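Local structure of EH1AB1 (Metagenome, 6I8F) at residues Q199-P204 with A262-A267; Y203-S208 with D270-E275. The protein hydrolyses carboxylic esters, probably by the serine-hydrolase mechanism common to enzymes of the alpha/beta hydrolase fold. All blocks are in the same frame, centred on the assembly; numbering follows the deposited sequence.

Contact 1: residues Q199-P204 with A262-A267; sequences QMLIYP and AFVLTA
Gln199 to Tyr203 and Ala262 to Leu265 are joined by four backbone hydrogen bonds; strands 198-202 and 262-267 are parallel neighbours in the central sheet of an alpha/beta hydrolase fold. The strand axes lie 4.7 Å apart and run almost exactly alike. Phe263 N donates to Gln199 O, Leu201 N to Phe263 O at 2.8 Å, and Leu265 N to Leu201 O, all three fairly straight. The fourth, Tyr203 N to Leu265 O, lies just past the end of strand 198-202 and is more bent, with 135° at the hydrogen and the donor tilted from the carbonyl plane; here segment 199-204 is already leaving the strand.

Side chains alternate between the faces. On one, Gln199 CG presses on Ala262 CB at 3.4 Å, and Leu201 CD1 reaches Val264 CG2 at 4.1 Å. On the other, Met200 and Phe263 run side by side with CG near ring atom CD2, while Ile202 CD1 sits at the edge of the Phe263 ring, 3.8 Å from CE2 and in its plane. With CG1 swung beside the backbone N (chi1 -53°), Ile202 brings CD1 against both that edge and Leu265 CB.

Farther out, helix 310-327 covers the Met200 and Phe263 face and helix 273-285 the Leu201 and Val264 face, the usual three-layer sandwich. Gln199 NE2 is held by Pro260 O. Tyr203 lies beside Leu265, its ring meeting that of His300 and its OH bonded to Phe303 N. Ile202 CG2 rests over the centre of the Tyr203 ring, 3.7 Å above its plane.

Contact 2: residues Y203-S208 with D270-E275; sequences YPATDS and DPLRDE
Thr206 and Asp207 meet Glu275 where the loop after strand 198-202 reaches the first turn of helix 273-285, at the C-terminal ends of the parallel strands of an alpha/beta hydrolase fold, beside the probable Ser-His-Asp catalytic triad.

Direct hydrogen bonds centre on one carboxylate oxygen. Glu275 OE2 accepts from Thr206 N at 2.9 Å through its anti lone pair, and from Asp207 N at 3.2 Å from well above the carboxylate plane. Glu275 CG sits between its backbone N and carbonyl carbon (chi1 77°), and the chain, extended beyond it, carries OE2 to these two successive amides. OE1 forms a salt bridge with Arg215; with both oxygens engaged the carboxylate's rotation is set, and the donors would probably favour its charged form. Thr206 runs antiparallel alongside this side chain, and its OG1 gives a weak bond back to Glu275 O.

One water bridges the backbones by donating to both Pro204 O and Leu272 O. Apolar contact is slight: the Leu272 side chain lies against the loop, CD1 being 3.9 Å from Ala205 CB.

The capping and charge-relay bonds belong to Asp270. Its OD2 is hydrogen-bonded to His300 ND1, consistent with a charge relay to Ser175 as the likely nucleophile. Its other oxygen takes a capping bond from Leu272 N, inside a type I turn that leads into helix 273-285; the amide approaches from above the carboxylate plane. These two bonds fix how the acid is turned. Tyr203 crosses it at about a right angle, its ring plane 71° from the carboxylate, with CB 3.6 Å from Asp270 OD2.

From the N terminus, the chain passes the probable nucleophile Ser175, runs through strand 198-202 and turns out into the loop from Tyr203. It then travels through helices 213-219 and 230-236 before returning as strand 262-267, where contact 1 closes an excursion of 57 residues. A few residues later contact 2 closes a second one, 203-208 with 270-275. The two spans overlap without nesting: both set out from around the end of strand 198-202, sharing Tyr203 and Pro204, and their partners follow in the same order. Contact 1 joins sheet neighbours; contact 2 ties the strand-end loops to the start of helix 273-285. Thr266 CG2 packs 3.3 Å from Arg273 O between them.

Contact 1: residues Q199-P204 with A262-A267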
loop_
_atom_site.group_PDB
_atom_site.type_symbol
_atom_site.label_atom_id
_atom_site.label_comp_id
_atom_site.label_asym_id
_atom_site.label_seq_id
_atom_site.Cartn_x
_atom_site.Cartn_y
_atom_site.Cartn_z
ATOM N N GLN A 199 4.206 0.129 11.792
ATOM C CA GLN A 199 3.592 1.403 12.160
ATOM C C GLN A 199 2.578 1.805 11.081
ATOM O O GLN A 199 2.894 1.861 9.900
ATOM C CB GLN A 199 4.642 2.490 12.431
ATOM C CG GLN A 199 5.567 2.809 11.254
ATOM C CD GLN A 199 6.646 3.812 11.601
ATOM O OE1 GLN A 199 6.379 4.869 12.174
ATOM N NE2 GLN A 199 7.888 3.497 11.252
ATOM N N MET A 200 1.340 2.065 11.514
ATOM C CA MET A 200 0.267 2.460 10.624
ATOM C C MET A 200 -0.029 3.940 10.879
ATOM O O MET A 200 -0.671 4.292 11.863
ATOM C CB MET A 200 -0.987 1.603 10.853
ATOM C CG MET A 200 -2.185 2.037 10.009
ATOM S SD MET A 200 -3.751 1.297 10.558
ATOM C CE MET A 200 -3.426 -0.439 10.284
ATOM N N LEU A 201 0.483 4.804 10.000
ATOM C CA LEU A 201 0.378 6.246 10.170
ATOM C C LEU A 201 -0.684 6.802 9.212
ATOM O O LEU A 201 -0.468 6.915 8.009
ATOM C CB LEU A 201 1.749 6.884 9.932
ATOM C CG LEU A 201 2.947 6.208 10.603
ATOM C CD1 LEU A 201 4.219 6.981 10.277
ATOM C CD2 LEU A 201 2.771 6.091 12.108
ATOM N N ILE A 202 -1.849 7.132 9.773
ATOM C CA ILE A 202 -2.983 7.666 9.016
ATOM C C ILE A 202 -2.957 9.201 9.135
ATOM O O ILE A 202 -3.151 9.744 10.218
ATOM C CB ILE A 202 -4.315 7.085 9.524
ATOM C CG1 ILE A 202 -4.317 5.551 9.571
ATOM C CG2 ILE A 202 -5.475 7.651 8.714
ATOM C CD1 ILE A 202 -3.930 4.863 8.271
ATOM N N TYR A 203 -2.730 9.863 7.998
ATOM C CA TYR A 203 -2.525 11.315 7.877
ATOM C C TYR A 203 -1.925 11.872 9.164
ATOM O O TYR A 203 -2.542 12.690 9.835
ATOM C CB TYR A 203 -3.780 12.060 7.404
ATOM C CG TYR A 203 -5.121 11.607 7.919
ATOM C CD1 TYR A 203 -5.494 11.769 9.242
ATOM C CD2 TYR A 203 -6.046 11.055 7.053
ATOM C CE1 TYR A 203 -6.745 11.374 9.693
ATOM C CE2 TYR A 203 -7.305 10.671 7.481
ATOM C CZ TYR A 203 -7.657 10.836 8.804
ATOM O OH TYR A 203 -8.899 10.450 9.201
ATOM N N PRO A 204 -0.693 11.458 9.531
ATOM C CA PRO A 204 -0.047 11.954 10.744
ATOM C C PRO A 204 0.394 13.417 10.603
ATOM O O PRO A 204 0.685 13.858 9.493
ATOM C CB PRO A 204 1.187 11.045 10.873
ATOM C CG PRO A 204 1.519 10.669 9.438
ATOM C CD PRO A 204 0.171 10.551 8.759
ATOM N N ALA A 262 6.198 0.366 7.595
ATOM C CA ALA A 262 5.199 1.379 7.775
ATOM C C ALA A 262 4.178 1.325 6.642
ATOM O O ALA A 262 4.478 0.879 5.540
ATOM C CB ALA A 262 5.875 2.738 7.821
ATOM N N PHE A 263 2.961 1.763 6.979
ATOM C CA PHE A 263 1.936 2.176 6.062
ATOM C C PHE A 263 1.657 3.651 6.363
ATOM O O PHE A 263 1.322 3.976 7.500
ATOM C CB PHE A 263 0.692 1.304 6.241
ATOM C CG PHE A 263 -0.513 1.736 5.449
ATOM C CD1 PHE A 263 -0.694 1.313 4.144
ATOM C CD2 PHE A 263 -1.477 2.548 6.005
ATOM C CE1 PHE A 263 -1.808 1.696 3.416
ATOM C CE2 PHE A 263 -2.581 2.952 5.271
ATOM C CZ PHE A 263 -2.753 2.508 3.984
ATOM N N VAL A 264 1.814 4.526 5.366
ATOM C CA VAL A 264 1.609 5.972 5.540
ATOM C C VAL A 264 0.535 6.420 4.540
ATOM O O VAL A 264 0.677 6.224 3.329
ATOM C CB VAL A 264 2.922 6.760 5.357
ATOM C CG1 VAL A 264 2.718 8.238 5.635
ATOM C CG2 VAL A 264 4.056 6.214 6.214
ATOM N N LEU A 265 -0.554 6.984 5.062
ATOM C CA LEU A 265 -1.667 7.409 4.257
ATOM C C LEU A 265 -1.805 8.931 4.372
ATOM O O LEU A 265 -1.744 9.467 5.487
ATOM C CB LEU A 265 -2.935 6.694 4.734
ATOM C CG LEU A 265 -4.210 7.010 3.948
ATOM C CD1 LEU A 265 -5.152 5.820 3.945
ATOM C CD2 LEU A 265 -4.921 8.229 4.516
ATOM N N THR A 266 -1.975 9.601 3.222
ATOM C CA THR A 266 -2.345 11.008 3.198
ATOM C C THR A 266 -3.693 11.201 2.496
ATOM O O THR A 266 -4.089 10.441 1.602
ATOM C CB THR A 266 -1.264 11.885 2.552
ATOM O OG1 THR A 266 -1.045 11.418 1.221
ATOM C CG2 THR A 266 0.028 11.896 3.343
ATOM N N ALA A 267 -4.399 12.242 2.937
ATOM C CA ALA A 267 -5.594 12.748 2.280
ATOM C C ALA A 267 -5.181 13.901 1.357
ATOM O O ALA A 267 -4.333 14.704 1.723
ATOM C CB ALA A 267 -6.607 13.182 3.317
#

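Contact 2: residues Y203-S208 with D270-E275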
loop_
_atom_site.group_PDB
_atom_site.type_symbol
_atom_site.label_atom_id
_atom_site.label_comp_id
_atom_site.label_asym_id
_atom_site.label_seq_id
_atom_site.Cartn_x
_atom_site.Cartn_y
_atom_site.Cartn_z
ATOM N N TYR A 203 -2.730 9.863 7.998
ATOM C CA TYR A 203 -2.525 11.315 7.877
ATOM C C TYR A 203 -1.925 11.872 9.164
ATOM O O TYR A 203 -2.542 12.690 9.835
ATOM C CB TYR A 203 -3.780 12.060 7.404
ATOM C CG TYR A 203 -5.121 11.607 7.919
ATOM C CD1 TYR A 203 -5.494 11.769 9.242
ATOM C CD2 TYR A 203 -6.046 11.055 7.053
ATOM C CE1 TYR A 203 -6.745 11.374 9.693
ATOM C CE2 TYR A 203 -7.305 10.671 7.481
ATOM C CZ TYR A 203 -7.657 10.836 8.804
ATOM O OH TYR A 203 -8.899 10.450 9.201
ATOM N N PRO A 204 -0.693 11.458 9.531
ATOM C CA PRO A 204 -0.047 11.954 10.744
ATOM C C PRO A 204 0.394 13.417 10.603
ATOM O O PRO A 204 0.685 13.858 9.493
ATOM C CB PRO A 204 1.187 11.045 10.873
ATOM C CG PRO A 204 1.519 10.669 9.438
ATOM C CD PRO A 204 0.171 10.551 8.759
ATOM N N ALA A 205 0.406 14.139 11.727
ATOM C CA ALA A 205 1.207 15.346 11.906
ATOM C C ALA A 205 2.644 14.903 12.183
ATOM O O ALA A 205 2.850 14.056 13.032
ATOM C CB ALA A 205 0.677 16.158 13.063
ATOM N N THR A 206 3.623 15.440 11.454
ATOM C CA THR A 206 5.009 14.977 11.619
ATOM C C THR A 206 5.995 16.132 11.824
ATOM O O THR A 206 7.165 15.881 12.121
ATOM C CB THR A 206 5.463 14.125 10.429
ATOM O OG1 THR A 206 5.508 14.953 9.262
ATOM C CG2 THR A 206 4.575 12.917 10.215
ATOM N N ASP A 207 5.552 17.379 11.645
ATOM C CA ASP A 207 6.479 18.520 11.739
ATOM C C ASP A 207 5.726 19.760 12.250
ATOM O O ASP A 207 4.922 20.346 11.531
ATOM C CB ASP A 207 7.150 18.761 10.388
ATOM C CG ASP A 207 8.256 19.809 10.392
ATOM O OD1 ASP A 207 8.640 20.269 11.495
ATOM O OD2 ASP A 207 8.720 20.163 9.278
ATOM N N SER A 208 6.038 20.152 13.491
ATOM C CA SER A 208 5.464 21.319 14.136
ATOM C C SER A 208 6.341 22.570 13.946
ATOM O O SER A 208 5.996 23.651 14.442
ATOM C CB SER A 208 5.269 21.054 15.597
ATOM O OG SER A 208 4.396 19.959 15.808
ATOM N N ASP A 270 -5.717 18.225 2.411
ATOM C CA ASP A 270 -5.301 18.132 3.804
ATOM C C ASP A 270 -4.022 18.939 3.982
ATOM O O ASP A 270 -3.040 18.682 3.297
ATOM C CB ASP A 270 -5.092 16.668 4.208
ATOM C CG ASP A 270 -4.747 16.439 5.664
ATOM O OD1 ASP A 270 -4.529 17.436 6.389
ATOM O OD2 ASP A 270 -4.706 15.256 6.072
ATOM N N PRO A 271 -3.975 19.917 4.915
ATOM C CA PRO A 271 -2.730 20.643 5.192
ATOM C C PRO A 271 -1.545 19.756 5.613
ATOM O O PRO A 271 -0.411 20.141 5.367
ATOM C CB PRO A 271 -3.108 21.626 6.317
ATOM C CG PRO A 271 -4.380 21.056 6.897
ATOM C CD PRO A 271 -5.097 20.406 5.730
ATOM N N LEU A 272 -1.823 18.598 6.235
ATOM C CA LEU A 272 -0.781 17.680 6.737
ATOM C C LEU A 272 -0.291 16.722 5.636
ATOM O O LEU A 272 0.607 15.925 5.891
ATOM C CB LEU A 272 -1.323 16.868 7.919
ATOM C CG LEU A 272 -1.716 17.636 9.181
ATOM C CD1 LEU A 272 -1.992 16.663 10.313
ATOM C CD2 LEU A 272 -0.648 18.626 9.602
ATOM N N ARG A 273 -0.871 16.809 4.431
ATOM C CA ARG A 273 -0.542 15.920 3.318
ATOM C C ARG A 273 0.974 15.897 3.066
ATOM O O ARG A 273 1.564 14.807 3.017
ATOM C CB ARG A 273 -1.306 16.346 2.057
ATOM C CG ARG A 273 -1.164 15.393 0.879
ATOM C CD ARG A 273 -1.709 16.016 -0.400
ATOM N NE ARG A 273 -1.012 17.261 -0.713
ATOM C CZ ARG A 273 -1.319 18.080 -1.712
ATOM N NH1 ARG A 273 -2.378 17.851 -2.467
ATOM N NH2 ARG A 273 -0.539 19.114 -1.969
ATOM N N ASP A 274 1.600 17.076 2.901
ATOM C CA ASP A 274 3.003 17.150 2.453
ATOM C C ASP A 274 3.937 16.517 3.496
ATOM O O ASP A 274 4.849 15.784 3.154
ATOM C CB ASP A 274 3.431 18.586 2.120
ATOM C CG ASP A 274 2.775 19.172 0.875
ATOM O OD1 ASP A 274 2.023 18.435 0.191
ATOM O OD2 ASP A 274 3.027 20.368 0.591
ATOM N N GLU A 275 3.717 16.802 4.777
ATOM C CA GLU A 275 4.625 16.325 5.811
ATOM C C GLU A 275 4.394 14.820 6.059
ATOM O O GLU A 275 5.305 14.115 6.510
ATOM C CB GLU A 275 4.497 17.206 7.053
ATOM C CG GLU A 275 3.266 16.951 7.902
ATOM C CD GLU A 275 2.944 18.113 8.835
ATOM O OE1 GLU A 275 2.814 19.242 8.328
ATOM O OE2 GLU A 275 2.836 17.892 10.056
HETATM O O HOH W 1 -0.267 13.390 6.899
#